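PDB 3B4U: dihydrodipicolinate synthase from Agrobacterium tumefaciens, which probably catalyses the condensation of pyruvate with aspartate semialdehyde in lysine biosynthesis, as a TIM-barrel lyase of the dihydrodipicolinate synthetase family. Local coordinates for residues B[149-154]-B[182-187]; B[176-181]-B[190-195]. All blocks are in the same frame, centred on the assembly; numbering follows the deposited sequence.

Contact 1: residues B[149-154]-B[182-187]; sequences LSVELV and LKEHGD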
loop_
_atom_site.group_PDB
_atom_site.type_symbol
_atom_site.label_atom_id
_atom_site.label_comp_id
_atom_site.label_asym_id
_atom_site.label_seq_id
_atom_site.Cartn_x
_atom_site.Cartn_y
_atom_site.Cartn_z
ATOM N N LEU B 149 -6.493 12.048 7.442
ATOM C CA LEU B 149 -7.660 11.805 8.283
ATOM C C LEU B 149 -8.102 13.139 8.858
ATOM O O LEU B 149 -7.507 13.668 9.787
ATOM C CB LEU B 149 -7.340 10.785 9.375
ATOM C CG LEU B 149 -6.708 9.466 8.925
ATOM C CD1 LEU B 149 -6.450 8.566 10.124
ATOM C CD2 LEU B 149 -7.545 8.785 7.864
ATOM N N SER B 150 -9.141 13.703 8.288
ATOM C CA SER B 150 -9.597 15.015 8.695
ATOM C C SER B 150 -10.124 15.015 10.121
ATOM O O SER B 150 -10.535 13.985 10.654
ATOM C CB SER B 150 -10.681 15.517 7.750
ATOM O OG SER B 150 -11.873 14.785 7.958
ATOM N N VAL B 151 -10.132 16.193 10.734
ATOM C CA VAL B 151 -10.749 16.346 12.044
ATOM C C VAL B 151 -12.193 15.872 12.018
ATOM O O VAL B 151 -12.659 15.183 12.928
ATOM C CB VAL B 151 -10.632 17.810 12.541
ATOM C CG1 VAL B 151 -11.387 17.997 13.847
ATOM C CG2 VAL B 151 -9.145 18.210 12.684
ATOM N N GLU B 152 -12.900 16.196 10.942
ATOM C CA GLU B 152 -14.290 15.814 10.783
ATOM C C GLU B 152 -14.434 14.279 10.739
ATOM O O GLU B 152 -15.323 13.703 11.372
ATOM C CB GLU B 152 -14.837 16.477 9.518
ATOM C CG GLU B 152 -14.971 18.001 9.628
ATOM C CD GLU B 152 -13.681 18.868 9.421
ATOM O OE1 GLU B 152 -12.536 18.449 9.058
ATOM O OE2 GLU B 152 -13.845 20.086 9.618
ATOM N N LEU B 153 -13.558 13.614 9.987
ATOM C CA LEU B 153 -13.574 12.154 9.928
ATOM C C LEU B 153 -13.307 11.557 11.291
ATOM O O LEU B 153 -13.980 10.625 11.701
ATOM C CB LEU B 153 -12.547 11.663 8.905
ATOM C CG LEU B 153 -12.463 10.132 8.848
ATOM C CD1 LEU B 153 -13.777 9.462 8.415
ATOM C CD2 LEU B 153 -11.330 9.725 7.920
ATOM N N VAL B 154 -12.297 12.075 11.994
ATOM C CA VAL B 154 -11.999 11.584 13.355
ATOM C C VAL B 154 -13.259 11.708 14.222
ATOM O O VAL B 154 -13.594 10.781 14.930
ATOM C CB VAL B 154 -10.814 12.304 13.965
ATOM C CG1 VAL B 154 -10.673 11.951 15.419
ATOM C CG2 VAL B 154 -9.519 11.977 13.201
ATOM N N LEU B 182 -6.965 18.389 19.265
ATOM C CA LEU B 182 -6.959 18.519 20.705
ATOM C C LEU B 182 -8.247 19.161 21.233
ATOM O O LEU B 182 -8.820 18.676 22.213
ATOM C CB LEU B 182 -5.704 19.266 21.166
ATOM C CG LEU B 182 -4.394 18.496 20.912
ATOM C CD1 LEU B 182 -3.194 19.435 21.014
ATOM C CD2 LEU B 182 -4.256 17.284 21.859
ATOM N N LYS B 183 -8.730 20.216 20.573
ATOM C CA LYS B 183 -9.976 20.874 21.028
ATOM C C LYS B 183 -11.225 20.030 20.885
ATOM O O LYS B 183 -12.106 20.053 21.745
ATOM C CB LYS B 183 -10.178 22.172 20.246
ATOM C CG LYS B 183 -9.182 23.238 20.584
ATOM C CD LYS B 183 -9.343 24.422 19.623
ATOM C CE LYS B 183 -8.405 25.551 19.914
ATOM N NZ LYS B 183 -8.633 26.683 18.952
ATOM N N GLU B 184 -11.327 19.362 19.736
ATOM C CA GLU B 184 -12.516 18.614 19.405
ATOM C C GLU B 184 -12.459 17.202 19.926
ATOM O O GLU B 184 -13.505 16.651 20.253
ATOM C CB GLU B 184 -12.753 18.587 17.904
ATOM C CG GLU B 184 -12.930 19.926 17.286
ATOM C CD GLU B 184 -14.158 20.652 17.746
ATOM O OE1 GLU B 184 -15.201 20.033 18.069
ATOM O OE2 GLU B 184 -14.043 21.886 17.797
ATOM N N HIS B 185 -11.252 16.591 19.966
ATOM C CA HIS B 185 -11.105 15.170 20.204
ATOM C C HIS B 185 -10.029 14.868 21.216
ATOM O O HIS B 185 -9.559 13.750 21.288
ATOM C CB HIS B 185 -10.842 14.437 18.882
ATOM C CG HIS B 185 -11.869 14.751 17.857
ATOM N ND1 HIS B 185 -13.212 14.562 18.098
ATOM C CD2 HIS B 185 -11.769 15.279 16.613
ATOM C CE1 HIS B 185 -13.897 14.970 17.042
ATOM N NE2 HIS B 185 -13.047 15.395 16.120
ATOM N N GLY B 186 -9.734 15.815 22.090
ATOM C CA GLY B 186 -8.733 15.594 23.112
ATOM C C GLY B 186 -9.166 14.693 24.245
ATOM O O GLY B 186 -8.360 14.376 25.082
ATOM N N ASP B 187 -10.417 14.231 24.195
ATOM C CA ASP B 187 -10.903 13.131 25.018
ATOM C C ASP B 187 -10.290 11.797 24.610
ATOM O O ASP B 187 -10.262 10.854 25.392
ATOM C CB ASP B 187 -12.447 13.083 25.043
ATOM C CG ASP B 187 -13.108 13.004 23.673
ATOM O OD1 ASP B 187 -12.735 13.675 22.726
ATOM O OD2 ASP B 187 -14.126 12.280 23.564
#
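Val-151 and Val-154, one helical turn apart, both meet the imidazole of His-185. Just ahead of them Ser-150 is the N-cap of helix 151-160. Its OG accepts from Leu-153 N at 2.9 Å, in a fairly straight bond (161°), and is also hydrogen-bonded to Asp-115. This fixes the start of the helix and with it the first turn that faces His-185.

Val-151 contributes both backbone and side chain. Its carbonyl O accepts from His-185 NE2 at 3.2 Å. The bond is weak, bent to 135° at the hydrogen, and the oxygen lies oblique to the ring. The CG1 methyl is anti to the backbone N (chi1 175°), which puts it beside the carbonyl carbon, on the side of the imidazole, with Val-151 CG1 3.8 Å from His-185 NE2. The same CG1 also comes within 4.2 Å of Glu-184 CG; the carboxylate of Glu-184 turns away. Val-154 then lies over one face of the imidazole. Its CG1 is 4.1 Å from the centroid of the His-185 ring, a CH-pi contact, and its nearest ring atom is CD2. On the opposite face sits Glu-184 CB, 3.6 Å above the plane and over its centre. The ring is therefore held between two aliphatic groups.

His-185 ND1 is hydrogen-bonded to Lys-158 NZ, so both ring nitrogens have partners on helix 151-160. Lys-158 also forms a salt bridge with Asp-187, a second tie between the same two parts of the chain.

The contact is helix-to-helix packing on the outside of the barrel. The end of helix 175-185 lies against the start of helix 151-160, while Leu-153 and Leu-149 pack on helix 115-129.

Contact 2: residues B[176-181]-B[190-195]; sequences SHTERL and ILIGDE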
loop_
_atom_site.group_PDB
_atom_site.type_symbol
_atom_site.label_atom_id
_atom_site.label_comp_id
_atom_site.label_asym_id
_atom_site.label_seq_id
_atom_site.Cartn_x
_atom_site.Cartn_y
_atom_site.Cartn_z
ATOM N N SER B 176 -2.272 23.504 12.736
ATOM C CA SER B 176 -3.679 23.933 12.585
ATOM C C SER B 176 -4.608 22.750 12.722
ATOM O O SER B 176 -5.729 22.872 13.201
ATOM C CB SER B 176 -3.932 24.663 11.252
ATOM O OG SER B 176 -3.985 23.857 10.084
ATOM N N HIS B 177 -4.160 21.612 12.200
ATOM C CA HIS B 177 -4.907 20.361 12.307
ATOM C C HIS B 177 -4.804 19.781 13.721
ATOM O O HIS B 177 -5.809 19.499 14.372
ATOM C CB HIS B 177 -4.327 19.389 11.284
ATOM C CG HIS B 177 -5.005 18.062 11.271
ATOM N ND1 HIS B 177 -4.585 16.954 11.982
ATOM C CD2 HIS B 177 -6.118 17.692 10.596
ATOM C CE1 HIS B 177 -5.428 15.962 11.731
ATOM N NE2 HIS B 177 -6.354 16.381 10.892
ATOM N N THR B 178 -3.586 19.641 14.222
ATOM C CA THR B 178 -3.361 19.056 15.536
ATOM C C THR B 178 -4.121 19.807 16.627
ATOM O O THR B 178 -4.696 19.188 17.536
ATOM C CB THR B 178 -1.873 19.033 15.870
ATOM O OG1 THR B 178 -1.156 18.523 14.747
ATOM C CG2 THR B 178 -1.586 18.194 17.088
ATOM N N GLU B 179 -4.082 21.139 16.573
ATOM C CA GLU B 179 -4.741 21.918 17.605
ATOM C C GLU B 179 -6.263 21.671 17.637
ATOM O O GLU B 179 -6.852 21.678 18.706
ATOM C CB GLU B 179 -4.379 23.401 17.473
ATOM C CG GLU B 179 -5.074 24.173 16.423
ATOM C CD GLU B 179 -4.782 25.662 16.521
ATOM O OE1 GLU B 179 -4.500 26.114 17.632
ATOM O OE2 GLU B 179 -4.839 26.333 15.496
ATOM N N ARG B 180 -6.881 21.488 16.464
ATOM C CA ARG B 180 -8.295 21.110 16.350
ATOM C C ARG B 180 -8.549 19.708 16.865
ATOM O O ARG B 180 -9.566 19.464 17.505
ATOM C CB ARG B 180 -8.761 21.195 14.902
ATOM C CG ARG B 180 -8.837 22.607 14.408
ATOM C CD ARG B 180 -9.185 22.662 12.951
ATOM N NE ARG B 180 -10.564 22.243 12.752
ATOM C CZ ARG B 180 -10.975 21.317 11.893
ATOM N NH1 ARG B 180 -10.122 20.674 11.108
ATOM N NH2 ARG B 180 -12.271 21.034 11.818
ATOM N N LEU B 181 -7.624 18.770 16.578
ATOM C CA LEU B 181 -7.755 17.439 17.169
ATOM C C LEU B 181 -7.800 17.544 18.674
ATOM O O LEU B 181 -8.551 16.838 19.317
ATOM C CB LEU B 181 -6.617 16.480 16.764
ATOM C CG LEU B 181 -6.596 15.971 15.335
ATOM C CD1 LEU B 181 -5.373 15.077 15.208
ATOM C CD2 LEU B 181 -7.875 15.220 14.967
ATOM N N ILE B 190 -4.530 11.713 21.726
ATOM C CA ILE B 190 -3.980 12.420 20.565
ATOM C C ILE B 190 -2.479 12.393 20.716
ATOM O O ILE B 190 -1.926 12.969 21.647
ATOM C CB ILE B 190 -4.530 13.848 20.451
ATOM C CG1 ILE B 190 -6.059 13.852 20.417
ATOM C CG2 ILE B 190 -3.914 14.541 19.253
ATOM C CD1 ILE B 190 -6.677 13.020 19.320
ATOM N N LEU B 191 -1.832 11.695 19.802
ATOM C CA LEU B 191 -0.403 11.435 19.828
ATOM C C LEU B 191 0.218 12.237 18.677
ATOM O O LEU B 191 -0.364 12.355 17.606
ATOM C CB LEU B 191 -0.155 9.934 19.660
ATOM C CG LEU B 191 -0.955 9.031 20.580
ATOM C CD1 LEU B 191 -0.630 7.562 20.273
ATOM C CD2 LEU B 191 -0.726 9.347 22.037
ATOM N N ILE B 192 1.392 12.826 18.899
ATOM C CA ILE B 192 1.906 13.868 17.987
ATOM C C ILE B 192 3.256 13.444 17.437
ATOM O O ILE B 192 4.216 13.240 18.166
ATOM C CB ILE B 192 1.981 15.235 18.706
ATOM C CG1 ILE B 192 0.577 15.669 19.082
ATOM C CG2 ILE B 192 2.692 16.266 17.815
ATOM C CD1 ILE B 192 0.563 16.865 20.041
ATOM N N GLY B 193 3.302 13.302 16.131
ATOM C CA GLY B 193 4.513 12.884 15.417
ATOM C C GLY B 193 5.549 13.979 15.227
ATOM O O GLY B 193 6.739 13.713 15.296
ATOM N N ASP B 194 5.144 15.221 15.045
ATOM C CA ASP B 194 6.082 16.313 14.737
ATOM C C ASP B 194 6.696 16.821 16.020
ATOM O O ASP B 194 6.027 17.415 16.853
ATOM C CB ASP B 194 5.309 17.419 14.020
ATOM C CG ASP B 194 6.180 18.502 13.398
ATOM O OD1 ASP B 194 7.416 18.336 13.344
ATOM O OD2 ASP B 194 5.596 19.531 12.966
ATOM N N GLU B 195 7.994 16.570 16.177
ATOM C CA GLU B 195 8.684 16.854 17.449
ATOM C C GLU B 195 8.576 18.306 17.857
ATOM O O GLU B 195 8.445 18.569 19.040
ATOM C CB GLU B 195 10.163 16.471 17.345
ATOM C CG GLU B 195 10.398 15.008 17.465
ATOM C CD GLU B 195 10.126 14.264 16.233
ATOM O OE1 GLU B 195 9.926 14.856 15.106
ATOM O OE2 GLU B 195 10.147 13.004 16.400
#
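No ring or other flat side chain takes part where Thr-178 and Leu-181 meet Ile-192 and Ile-190. The one planar group involved is the backbone carbonyl of Leu-181, whose O lies 4.0 Å from Ile-190 CG1. No hydrogen bond crosses, and the contacts between side chains are all carbon to carbon.

Thr-178 divides its two branches. Its methyl CG2 is anti to the backbone N (chi1 -47°, stated for OG1) and reaches the strand, 3.9 Å from Ile-192 CG1 and just as near to CD1. The hydroxyl OG1 is buried but satisfied, being hydrogen-bonded to Asp-170 OD2 and to Asn-174 O. Ile-192 does not aim its CB straight at the helix. Its CG1-CD1 arm is extended (chi2 168°), the Thr-178 methyl lies against the side of its CG1-CD1 bond, and the two side chains cross obliquely.

One turn further along the helix, Leu-181 points its CB at the strand. Leu-181 CB meets Ile-190 CG2 at 4.2 Å. Both branches of Ile-190 thus meet the same residue, CG2 at CB of Leu-181 and CG1 at its carbonyl O. Leu-191, between the two isoleucines, turns away from the helix and packs on Leu-137 and Lys-169.

This is the helix and second strand of a beta-alpha-beta crossover, strand 165-170, helix 175-185 and strand 189-192. The beta-alpha unit is the repeat of the TIM barrel, and its helices pack on the outside of the parallel strands. Leu-181 also touches Val-168 in the preceding strand, and Val-151 and Val-154 of helix 151-160.

Contacts 1 and 2 share helix 175-185, and their centres are 10 Å apart. Contact 2 packs this helix on the strand that follows it, 189-192, and contact 1 packs its end on the preceding helix. Several pairs join them directly. Leu-149 O and His-177 NE2, 3.1 Å apart, form a probable hydrogen bond. In the conformers modelled here Glu-152 OE2 and Arg-180 NH2 form a salt bridge at 2.9 Å. His-185 O packs on Ile-190 CD1 at 3.6 Å. Both contacts belong to the barrel's outer layer; in this family the active site lies at the C-terminal ends of the barrel strands.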